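Local coordinates for protein yncA (Salmonella typhimurium, PDB 3DR8) that probably transfers the acetyl group of acetyl coenzyme A to an acceptor molecule, as a member of the GNAT acetyltransferase family, at residues Thr5-Asp10 and Val56-Glu61; Arg81-His86 and Val118-Ile123. All blocks are in the same frame, centred on the assembly; numbering follows the deposited sequence.

Interaction 1: residues Thr5-Asp10 and Val56-Glu61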
ATOM      1  N   THR A   5      -2.071 -13.466  29.867  1.00 31.95           N
ATOM      2  CA  THR A   5      -2.972 -14.040  28.893  1.00 29.08           C
ATOM      3  C   THR A   5      -2.952 -13.272  27.554  1.00 26.12           C
ATOM      4  O   THR A   5      -2.833 -12.046  27.551  1.00 24.32           O
ATOM      5  CB  THR A   5      -4.430 -14.101  29.473  1.00 29.90           C
ATOM      6  OG1 THR A   5      -5.378 -13.986  28.411  1.00 31.01           O
ATOM      7  CG2 THR A   5      -4.706 -12.959  30.455  1.00 30.24           C
ATOM      8  N   ILE A   6      -3.050 -14.002  26.437  1.00 23.04           N
ATOM      9  CA  ILE A   6      -3.483 -13.419  25.153  1.00 21.12           C
ATOM     10  C   ILE A   6      -4.981 -13.730  24.948  1.00 20.25           C
ATOM     11  O   ILE A   6      -5.397 -14.887  25.041  1.00 19.60           O
ATOM     12  CB  ILE A   6      -2.727 -14.015  23.941  1.00 21.12           C
ATOM     13  CG1 ILE A   6      -1.201 -13.901  24.118  1.00 20.16           C
ATOM     14  CG2 ILE A   6      -3.230 -13.390  22.625  1.00 20.84           C
ATOM     15  CD1 ILE A   6      -0.729 -12.559  24.622  1.00 18.69           C
ATOM     16  N   ARG A   7      -5.777 -12.704  24.696  1.00 18.58           N
ATOM     17  CA  ARG A   7      -7.221 -12.889  24.502  1.00 17.45           C
ATOM     18  C   ARG A   7      -7.751 -11.929  23.434  1.00 17.03           C
ATOM     19  O   ARG A   7      -7.032 -11.000  23.021  1.00 16.01           O
ATOM     20  CB  ARG A   7      -7.945 -12.713  25.840  1.00 18.20           C
ATOM     21  CG  ARG A   7      -7.996 -11.282  26.310  1.00 17.34           C
ATOM     22  CD  ARG A   7      -9.029 -11.103  27.427  1.00 18.95           C
ATOM     23  NE  ARG A   7      -8.832  -9.825  28.134  1.00 18.06           N
ATOM     24  CZ  ARG A   7      -9.171  -8.621  27.661  1.00 18.69           C
ATOM     25  NH1 ARG A   7      -9.740  -8.484  26.459  1.00 16.77           N
ATOM     26  NH2 ARG A   7      -8.955  -7.544  28.405  1.00 17.51           N
ATOM     27  N   PHE A   8      -8.984 -12.164  22.974  1.00 16.12           N
ATOM     28  CA  PHE A   8      -9.638 -11.239  22.072  1.00 16.83           C
ATOM     29  C   PHE A   8      -9.935  -9.994  22.879  1.00 17.36           C
ATOM     30  O   PHE A   8     -10.281 -10.083  24.068  1.00 16.01           O
ATOM     31  CB  PHE A   8     -10.931 -11.828  21.472  1.00 16.72           C
ATOM     32  CG  PHE A   8     -10.685 -12.950  20.458  1.00 19.25           C
ATOM     33  CD1 PHE A   8     -10.186 -12.662  19.183  1.00 21.00           C
ATOM     34  CD2 PHE A   8     -10.973 -14.267  20.780  1.00 17.68           C
ATOM     35  CE1 PHE A   8      -9.959 -13.685  18.242  1.00 21.94           C
ATOM     36  CE2 PHE A   8     -10.770 -15.305  19.850  1.00 20.77           C
ATOM     37  CZ  PHE A   8     -10.248 -15.018  18.582  1.00 20.61           C
ATOM     38  N   ALA A   9      -9.763  -8.839  22.243  1.00 18.10           N
ATOM     39  CA  ALA A   9     -10.154  -7.573  22.832  1.00 18.42           C
ATOM     40  C   ALA A   9     -11.681  -7.474  22.951  1.00 19.63           C
ATOM     41  O   ALA A   9     -12.423  -8.151  22.222  1.00 18.43           O
ATOM     42  CB  ALA A   9      -9.586  -6.407  22.036  1.00 18.66           C
ATOM     43  N   ASP A  10     -12.102  -6.676  23.942  1.00 19.99           N
ATOM     44  CA  ASP A  10     -13.460  -6.188  24.168  1.00 20.37           C
ATOM     45  C   ASP A  10     -13.472  -4.724  23.759  1.00 19.86           C
ATOM     46  O   ASP A  10     -12.418  -4.074  23.700  1.00 19.05           O
ATOM     47  CB  ASP A  10     -13.736  -6.167  25.675  1.00 21.45           C
ATOM     48  CG  ASP A  10     -14.135  -7.500  26.231  1.00 26.28           C
ATOM     49  OD1 ASP A  10     -13.577  -8.569  25.837  1.00 31.91           O
ATOM     50  OD2 ASP A  10     -15.034  -7.477  27.099  1.00 33.47           O
ATOM     51  N   VAL A  56      -8.906  -8.620  16.852  1.00 17.80           N
ATOM     52  CA  VAL A  56      -8.140  -7.660  17.631  1.00 17.39           C
ATOM     53  C   VAL A  56      -7.825  -8.396  18.942  1.00 16.90           C
ATOM     54  O   VAL A  56      -8.738  -8.795  19.700  1.00 16.88           O
ATOM     55  CB  VAL A  56      -8.944  -6.361  17.944  1.00 17.87           C
ATOM     56  CG1 VAL A  56      -8.040  -5.314  18.628  1.00 15.63           C
ATOM     57  CG2 VAL A  56      -9.572  -5.792  16.672  1.00 19.35           C
ATOM     58  N   LEU A  57      -6.529  -8.547  19.194  1.00 16.39           N
ATOM     59  CA  LEU A  57      -5.978  -9.301  20.319  1.00 17.42           C
ATOM     60  C   LEU A  57      -5.332  -8.372  21.313  1.00 17.64           C
ATOM     61  O   LEU A  57      -4.690  -7.398  20.909  1.00 17.70           O
ATOM     62  CB  LEU A  57      -4.899 -10.249  19.814  1.00 16.99           C
ATOM     63  CG  LEU A  57      -5.334 -11.330  18.820  1.00 19.43           C
ATOM     64  CD1 LEU A  57      -4.049 -12.131  18.453  1.00 19.38           C
ATOM     65  CD2 LEU A  57      -6.495 -12.228  19.390  1.00 16.76           C
ATOM     66  N   VAL A  58      -5.527  -8.653  22.610  1.00 17.99           N
ATOM     67  CA  VAL A  58      -4.740  -8.006  23.650  1.00 18.01           C
ATOM     68  C   VAL A  58      -3.953  -9.015  24.485  1.00 19.14           C
ATOM     69  O   VAL A  58      -4.431 -10.144  24.770  1.00 19.85           O
ATOM     70  CB  VAL A  58      -5.583  -7.068  24.574  1.00 17.45           C
ATOM     71  CG1 VAL A  58      -6.027  -5.787  23.827  1.00 16.39           C
ATOM     72  CG2 VAL A  58      -6.817  -7.818  25.149  1.00 17.31           C
ATOM     73  N   SER A  59      -2.753  -8.602  24.900  1.00 19.19           N
ATOM     74  CA  SER A  59      -2.078  -9.264  26.030  1.00 19.54           C
ATOM     75  C   SER A  59      -2.452  -8.490  27.301  1.00 21.37           C
ATOM     76  O   SER A  59      -2.674  -7.278  27.269  1.00 20.35           O
ATOM     77  CB  SER A  59      -0.572  -9.309  25.839  1.00 19.28           C
ATOM     78  OG  SER A  59      -0.081  -8.000  25.649  1.00 16.23           O
ATOM     79  N   GLU A  60      -2.550  -9.218  28.406  1.00 23.37           N
ATOM     80  CA  GLU A  60      -3.089  -8.718  29.660  1.00 26.30           C
ATOM     81  C   GLU A  60      -2.311  -9.357  30.799  1.00 27.07           C
ATOM     82  O   GLU A  60      -1.850 -10.478  30.666  1.00 27.26           O
ATOM     83  CB  GLU A  60      -4.559  -9.131  29.753  1.00 25.66           C
ATOM     84  CG  GLU A  60      -5.362  -8.506  30.874  1.00 28.03           C
ATOM     85  CD  GLU A  60      -6.882  -8.726  30.711  1.00 28.50           C
ATOM     86  OE1 GLU A  60      -7.322  -9.883  30.526  1.00 30.17           O
ATOM     87  OE2 GLU A  60      -7.631  -7.728  30.771  1.00 32.88           O
ATOM     88  N   GLU A  61      -2.143  -8.638  31.906  1.00 29.40           N
ATOM     89  CA  GLU A  61      -1.655  -9.250  33.160  1.00 31.35           C
ATOM     90  C   GLU A  61      -2.355  -8.635  34.378  1.00 31.78           C
ATOM     91  O   GLU A  61      -2.489  -7.401  34.469  1.00 31.49           O
ATOM     92  CB  GLU A  61      -0.134  -9.166  33.292  1.00 31.75           C
ATOM     93  CG  GLU A  61       0.408  -7.754  33.522  1.00 35.23           C
ATOM     94  CD  GLU A  61       1.699  -7.730  34.357  1.00 39.37           C
ATOM     95  OE1 GLU A  61       2.339  -6.646  34.448  1.00 39.22           O
ATOM     96  OE2 GLU A  61       2.062  -8.788  34.933  1.00 41.61           O
TER
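R7 and E60 clasp each other above an antiparallel strand pair at one edge of the GNAT sheet, where 5-8 is the outermost strand. The arginine grips side-on: NE meets E60 OE1, and NH2 meets E60 OE2 nearly straight, 2.7 Å and 172°. Both oxygens lie in the guanidinium plane, but the carboxylate is turned 60° against it and is approached from above its own plane. V58 is the bump beneath this clasp: its CG2 presses on one guanidinium face, 3.3 Å from R7 NH1. NH1 also donates to F8 O and forms a salt bridge with D13, and with E60 these probably fix the group's rotation. On the other face of the sheet I6 reaches across to S59, with CD1 and the serine CB tight at 3.5 Å; S59 OG itself bonds to T66. F8 and L57 run side by side, the ring's CD1 3.7 Å from L57 CD2. At the end of the pair the chain turns A9 inward, and its CB touches V56 CG1 at 3.9 and V58 CG1 at 4.0 Å, two methyls about a right angle apart around it. Next to it, A9 N donates to V56 O over 2.7 Å at an angle of 176°.

Interaction 2: residues Arg81-His86 and Val118-Ile123. With ACO (acetyl coenzyme *a), chain H.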
ATOM      1  N   ARG A  81      -7.933  -9.661  -1.432  1.00 16.28           N
ATOM      2  CA  ARG A  81      -8.837 -10.118  -0.383  1.00 16.99           C
ATOM      3  C   ARG A  81      -8.340 -11.354   0.374  1.00 17.27           C
ATOM      4  O   ARG A  81      -8.992 -11.800   1.302  1.00 16.77           O
ATOM      5  CB  ARG A  81     -10.236 -10.376  -0.958  1.00 16.76           C
ATOM      6  CG  ARG A  81     -10.271 -11.582  -1.886  1.00 16.48           C
ATOM      7  CD  ARG A  81     -11.710 -11.778  -2.469  1.00 19.78           C
ATOM      8  NE  ARG A  81     -11.745 -12.946  -3.331  1.00 20.47           N
ATOM      9  CZ  ARG A  81     -11.331 -12.976  -4.593  1.00 22.28           C
ATOM     10  NH1 ARG A  81     -10.837 -11.892  -5.174  1.00 22.63           N
ATOM     11  NH2 ARG A  81     -11.428 -14.102  -5.282  1.00 21.39           N
ATOM     12  N   TYR A  82      -7.182 -11.895   0.005  1.00 16.67           N
ATOM     13  CA  TYR A  82      -6.550 -12.935   0.840  1.00 16.50           C
ATOM     14  C   TYR A  82      -5.230 -12.472   1.460  1.00 15.82           C
ATOM     15  O   TYR A  82      -4.499 -13.285   2.025  1.00 16.62           O
ATOM     16  CB  TYR A  82      -6.361 -14.234   0.041  1.00 16.99           C
ATOM     17  CG  TYR A  82      -7.663 -14.719  -0.558  1.00 19.53           C
ATOM     18  CD1 TYR A  82      -7.934 -14.547  -1.910  1.00 19.77           C
ATOM     19  CD2 TYR A  82      -8.651 -15.285   0.249  1.00 20.49           C
ATOM     20  CE1 TYR A  82      -9.164 -14.964  -2.468  1.00 21.31           C
ATOM     21  CE2 TYR A  82      -9.874 -15.715  -0.284  1.00 23.94           C
ATOM     22  CZ  TYR A  82     -10.128 -15.538  -1.639  1.00 21.64           C
ATOM     23  OH  TYR A  82     -11.330 -15.981  -2.165  1.00 21.51           O
ATOM     24  N   THR A  83      -4.899 -11.191   1.288  1.00 14.58           N
ATOM     25  CA  THR A  83      -3.709 -10.626   1.891  1.00 14.22           C
ATOM     26  C   THR A  83      -4.078  -9.629   2.979  1.00 14.66           C
ATOM     27  O   THR A  83      -4.835  -8.705   2.728  1.00 15.12           O
ATOM     28  CB  THR A  83      -2.852  -9.937   0.834  1.00 14.49           C
ATOM     29  OG1 THR A  83      -2.436 -10.909  -0.145  1.00 14.27           O
ATOM     30  CG2 THR A  83      -1.619  -9.251   1.470  1.00 15.90           C
ATOM     31  N   VAL A  84      -3.516  -9.798   4.174  1.00 15.48           N
ATOM     32  CA  VAL A  84      -3.751  -8.845   5.252  1.00 15.79           C
ATOM     33  C   VAL A  84      -2.457  -8.172   5.616  1.00 17.21           C
ATOM     34  O   VAL A  84      -1.357  -8.750   5.496  1.00 17.35           O
ATOM     35  CB  VAL A  84      -4.429  -9.478   6.495  1.00 15.38           C
ATOM     36  CG1 VAL A  84      -5.830  -9.976   6.135  1.00 14.61           C
ATOM     37  CG2 VAL A  84      -3.628 -10.614   7.045  1.00 15.99           C
ATOM     38  N   GLU A  85      -2.586  -6.934   6.075  1.00 16.62           N
ATOM     39  CA  GLU A  85      -1.467  -6.279   6.700  1.00 16.72           C
ATOM     40  C   GLU A  85      -1.748  -6.134   8.210  1.00 17.25           C
ATOM     41  O   GLU A  85      -2.768  -5.573   8.621  1.00 16.70           O
ATOM     42  CB  GLU A  85      -1.187  -4.944   6.029  1.00 15.87           C
ATOM     43  CG  GLU A  85       0.030  -4.187   6.619  1.00 17.13           C
ATOM     44  CD  GLU A  85       0.364  -2.918   5.822  1.00 18.46           C
ATOM     45  OE1 GLU A  85      -0.589  -2.164   5.499  1.00 21.48           O
ATOM     46  OE2 GLU A  85       1.557  -2.675   5.504  1.00 18.32           O
ATOM     47  N   HIS A  86      -0.830  -6.646   9.017  1.00 16.55           N
ATOM     48  CA  HIS A  86      -1.034  -6.703  10.459  1.00 17.25           C
ATOM     49  C   HIS A  86      -0.171  -5.708  11.224  1.00 17.39           C
ATOM     50  O   HIS A  86       0.767  -5.086  10.689  1.00 16.50           O
ATOM     51  CB  HIS A  86      -0.740  -8.119  10.964  1.00 16.60           C
ATOM     52  CG  HIS A  86       0.683  -8.518  10.746  1.00 16.79           C
ATOM     53  ND1 HIS A  86       1.657  -8.317  11.696  1.00 18.92           N
ATOM     54  CD2 HIS A  86       1.314  -8.991   9.648  1.00 13.79           C
ATOM     55  CE1 HIS A  86       2.825  -8.705  11.214  1.00 15.07           C
ATOM     56  NE2 HIS A  86       2.643  -9.117   9.972  1.00 20.04           N
ATOM     57  N   VAL A 118      -1.719 -14.580   2.765  1.00 15.38           N
ATOM     58  CA  VAL A 118      -0.473 -13.853   3.016  1.00 15.08           C
ATOM     59  C   VAL A 118      -0.698 -12.827   4.114  1.00 15.01           C
ATOM     60  O   VAL A 118      -1.738 -12.155   4.152  1.00 14.56           O
ATOM     61  CB  VAL A 118       0.144 -13.177   1.717  1.00 15.22           C
ATOM     62  CG1 VAL A 118       1.455 -12.387   2.057  1.00 13.84           C
ATOM     63  CG2 VAL A 118       0.483 -14.215   0.651  1.00 15.40           C
HETATM   64  N   MSE A 119       0.260 -12.747   5.018  1.00 15.14           N
HETATM   65  CA  MSE A 119       0.400 -11.615   5.943  1.00 15.76           C
HETATM   66  C   MSE A 119       1.575 -10.736   5.524  1.00 15.31           C
HETATM   67  O   MSE A 119       2.671 -11.229   5.284  1.00 15.63           O
HETATM   68  CB  MSE A 119       0.670 -12.124   7.360  1.00 15.38           C
HETATM   69  CG  MSE A 119      -0.434 -13.002   7.887  1.00 16.80           C
HETATM   70 SE   MSE A 119      -0.088 -13.689   9.661  1.00 19.07          SE
HETATM   71  CE  MSE A 119      -0.354 -12.110  10.743  1.00 15.11           C
ATOM     72  N   VAL A 120       1.335  -9.440   5.475  1.00 15.70           N
ATOM     73  CA  VAL A 120       2.331  -8.447   5.098  1.00 15.00           C
ATOM     74  C   VAL A 120       2.662  -7.576   6.302  1.00 15.15           C
ATOM     75  O   VAL A 120       1.758  -6.974   6.911  1.00 14.69           O
ATOM     76  CB  VAL A 120       1.868  -7.560   3.890  1.00 14.80           C
ATOM     77  CG1 VAL A 120       2.819  -6.353   3.676  1.00 13.09           C
ATOM     78  CG2 VAL A 120       1.696  -8.441   2.555  1.00 13.49           C
ATOM     79  N   ALA A 121       3.944  -7.535   6.647  1.00 15.32           N
ATOM     80  CA  ALA A 121       4.457  -6.589   7.671  1.00 15.80           C
ATOM     81  C   ALA A 121       5.159  -5.388   7.007  1.00 16.14           C
ATOM     82  O   ALA A 121       6.156  -5.552   6.287  1.00 16.71           O
ATOM     83  CB  ALA A 121       5.395  -7.298   8.629  1.00 15.55           C
ATOM     84  N   GLY A 122       4.645  -4.185   7.247  1.00 15.32           N
ATOM     85  CA  GLY A 122       5.328  -2.958   6.826  1.00 14.30           C
ATOM     86  C   GLY A 122       6.179  -2.446   7.984  1.00 15.18           C
ATOM     87  O   GLY A 122       5.654  -1.876   8.943  1.00 15.90           O
ATOM     88  N   ILE A 123       7.494  -2.655   7.925  1.00 14.41           N
ATOM     89  CA  ILE A 123       8.360  -2.343   9.075  1.00 14.07           C
ATOM     90  C   ILE A 123       9.389  -1.246   8.691  1.00 14.49           C
ATOM     91  O   ILE A 123      10.055  -1.384   7.629  1.00 14.19           O
ATOM     92  CB  ILE A 123       9.090  -3.642   9.538  1.00 15.23           C
ATOM     93  CG1 ILE A 123       8.072  -4.787   9.723  1.00 15.17           C
ATOM     94  CG2 ILE A 123       9.901  -3.395  10.819  1.00 12.46           C
ATOM     95  CD1 ILE A 123       8.729  -6.104  10.017  1.00 15.57           C
TER
HETATM   96  N1A ACO H1423      17.534  -5.376  18.466  1.00 39.26           N
HETATM   97  C2A ACO H1423      17.380  -6.565  17.851  1.00 40.46           C
HETATM   98  N3A ACO H1423      16.495  -7.470  18.324  1.00 39.88           N
HETATM   99  C4A ACO H1423      15.747  -7.199  19.425  1.00 38.44           C
HETATM  100  C5A ACO H1423      15.885  -5.991  20.066  1.00 39.15           C
HETATM  101  C6A ACO H1423      16.787  -5.071  19.569  1.00 39.65           C
HETATM  102  N6A ACO H1423      16.900  -3.890  20.228  1.00 39.62           N
HETATM  103  N7A ACO H1423      15.044  -5.972  21.116  1.00 40.03           N
HETATM  104  C8A ACO H1423      14.377  -7.149  21.126  1.00 39.50           C
HETATM  105  N9A ACO H1423      14.831  -7.889  20.107  1.00 39.00           N
HETATM  106  C1B ACO H1423      14.345  -9.229  19.717  1.00 37.95           C
HETATM  107  C2B ACO H1423      14.226 -10.273  20.814  1.00 36.60           C
HETATM  108  O2B ACO H1423      15.509 -10.866  21.117  1.00 37.79           O
HETATM  109  C3B ACO H1423      13.224 -11.214  20.142  1.00 34.90           C
HETATM  110  O3B ACO H1423      13.866 -12.133  19.259  1.00 34.51           O
HETATM  111  P3B ACO H1423      13.259 -13.627  19.112  1.00 35.35           P
HETATM  112  O7A ACO H1423      11.766 -13.493  18.825  1.00 35.50           O
HETATM  113  O8A ACO H1423      13.510 -14.194  20.494  1.00 36.77           O
HETATM  114  O9A ACO H1423      14.103 -14.256  18.039  1.00 35.43           O
HETATM  115  C4B ACO H1423      12.350 -10.314  19.270  1.00 34.07           C
HETATM  116  O4B ACO H1423      13.007  -9.056  19.233  1.00 32.92           O
HETATM  117  C5B ACO H1423      10.913 -10.141  19.770  1.00 31.17           C
HETATM  118  O5B ACO H1423      10.936  -9.942  21.176  1.00 30.10           O
HETATM  119  P1A ACO H1423       9.621  -9.711  22.053  1.00 25.70           P
HETATM  120  O1A ACO H1423      10.090  -9.373  23.453  1.00 25.68           O
HETATM  121  O2A ACO H1423       8.563 -10.761  21.799  1.00 22.51           O
HETATM  122  O3A ACO H1423       9.115  -8.321  21.398  1.00 25.57           O
HETATM  123  P2A ACO H1423       8.266  -7.170  22.101  1.00 21.80           P
HETATM  124  O4A ACO H1423       9.197  -6.071  22.525  1.00 21.38           O
HETATM  125  O5A ACO H1423       7.198  -7.648  23.054  1.00 22.85           O
HETATM  126  O6A ACO H1423       7.454  -6.701  20.780  1.00 23.75           O
HETATM  127  CBP ACO H1423       7.499  -4.992  19.107  1.00 18.10           C
HETATM  128  CCP ACO H1423       8.118  -6.291  19.583  1.00 17.97           C
HETATM  129  CDP ACO H1423       8.304  -4.481  17.921  1.00 16.55           C
HETATM  130  CEP ACO H1423       6.081  -5.311  18.645  1.00 19.86           C
HETATM  131  CAP ACO H1423       7.473  -3.997  20.289  1.00 16.91           C
HETATM  132  OAP ACO H1423       8.789  -3.677  20.831  1.00 19.47           O
HETATM  133  C9P ACO H1423       6.817  -2.661  20.036  1.00 14.51           C
HETATM  134  O9P ACO H1423       5.679  -2.437  20.404  1.00 13.90           O
HETATM  135  N8P ACO H1423       7.558  -1.688  19.474  1.00 12.90           N
HETATM  136  C7P ACO H1423       7.153  -0.319  19.162  1.00 13.96           C
HETATM  137  C6P ACO H1423       6.053  -0.312  18.066  1.00 15.39           C
HETATM  138  C5P ACO H1423       6.469  -1.185  16.857  1.00 16.93           C
HETATM  139  O5P ACO H1423       7.560  -1.046  16.271  1.00 15.90           O
HETATM  140  N4P ACO H1423       5.590  -2.108  16.448  1.00 15.07           N
HETATM  141  C3P ACO H1423       5.809  -3.041  15.326  1.00 15.45           C
HETATM  142  C2P ACO H1423       5.603  -2.279  14.013  1.00 14.83           C
HETATM  143  S1P ACO H1423       5.814  -3.291  12.568  1.00 17.20           S
HETATM  144  C   ACO H1423       4.634  -4.616  12.680  1.00 16.62           C
HETATM  145  O   ACO H1423       3.502  -4.117  13.406  1.00 15.94           O
HETATM  146  CH3 ACO H1423       4.251  -5.214  11.318  1.00 15.97           C
HETATM  147  O   HOH W   1       2.383  -3.657   8.915  1.00 17.05           O
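With chi1 at 63°, H86 CG stands between its own backbone N and carbonyl carbon, which turns the imidazole toward 118-123; M119, extended to its selenium and then bent at chi3 (73°), swings its methyl over that ring. M119 CE lies 4.0 Å from the H86 ring centroid, 29° off the normal, a CH-pi contact over the face. A121 CB meets the imidazole obliquely, 3.6 Å from NE2, and also touches the acetyl methyl of acetyl coenzyme A: A121 CB and ACO CH3 are 3.6 Å apart. These contacts place the strand pair beside the acetyl end of the cofactor. The strands run parallel, as V84 shows by bonding to both neighbours of M119: its N donates to V118 O, and its O accepts from V120 N, the latter at 2.8 Å. Further on, the bond from H86 N to V120 O is weak at 3.4 Å, and a water then bridges H86 O and G122 N, consistent with the V-shaped splay of central parallel strands, a GNAT hallmark that holds acetyl coenzyme A. On the face opposite M119, T83 CG2 packs on V120 CG2 at 3.6 Å, while T83 OG1 bonds to V148 O of the second subunit. Helix 99-113 connects the two strands in a beta-alpha-beta unit and packs on the face that carries H86 and M119; strand 154-164 continues the sheet beyond 118-124.

From the N terminus, strand 5-8 is followed by helices 14-27 and 39-52 before the chain returns as strand 56-61, so interaction 1 closes a largely helical loop of 45 residues. Strand 64-73 then carries the sheet from 56-61 to 83-90. Interaction 2 closes the second excursion, 31 residues through helix 99-113. The closures follow in series, neither nested nor crossed, with centres about 20 Å apart. Both belong to one mixed sheet: the first adds its N-terminal edge strand antiparallel, the second makes a parallel join in its middle. Helix 99-113 links them, since side chains of both contacts rest on it.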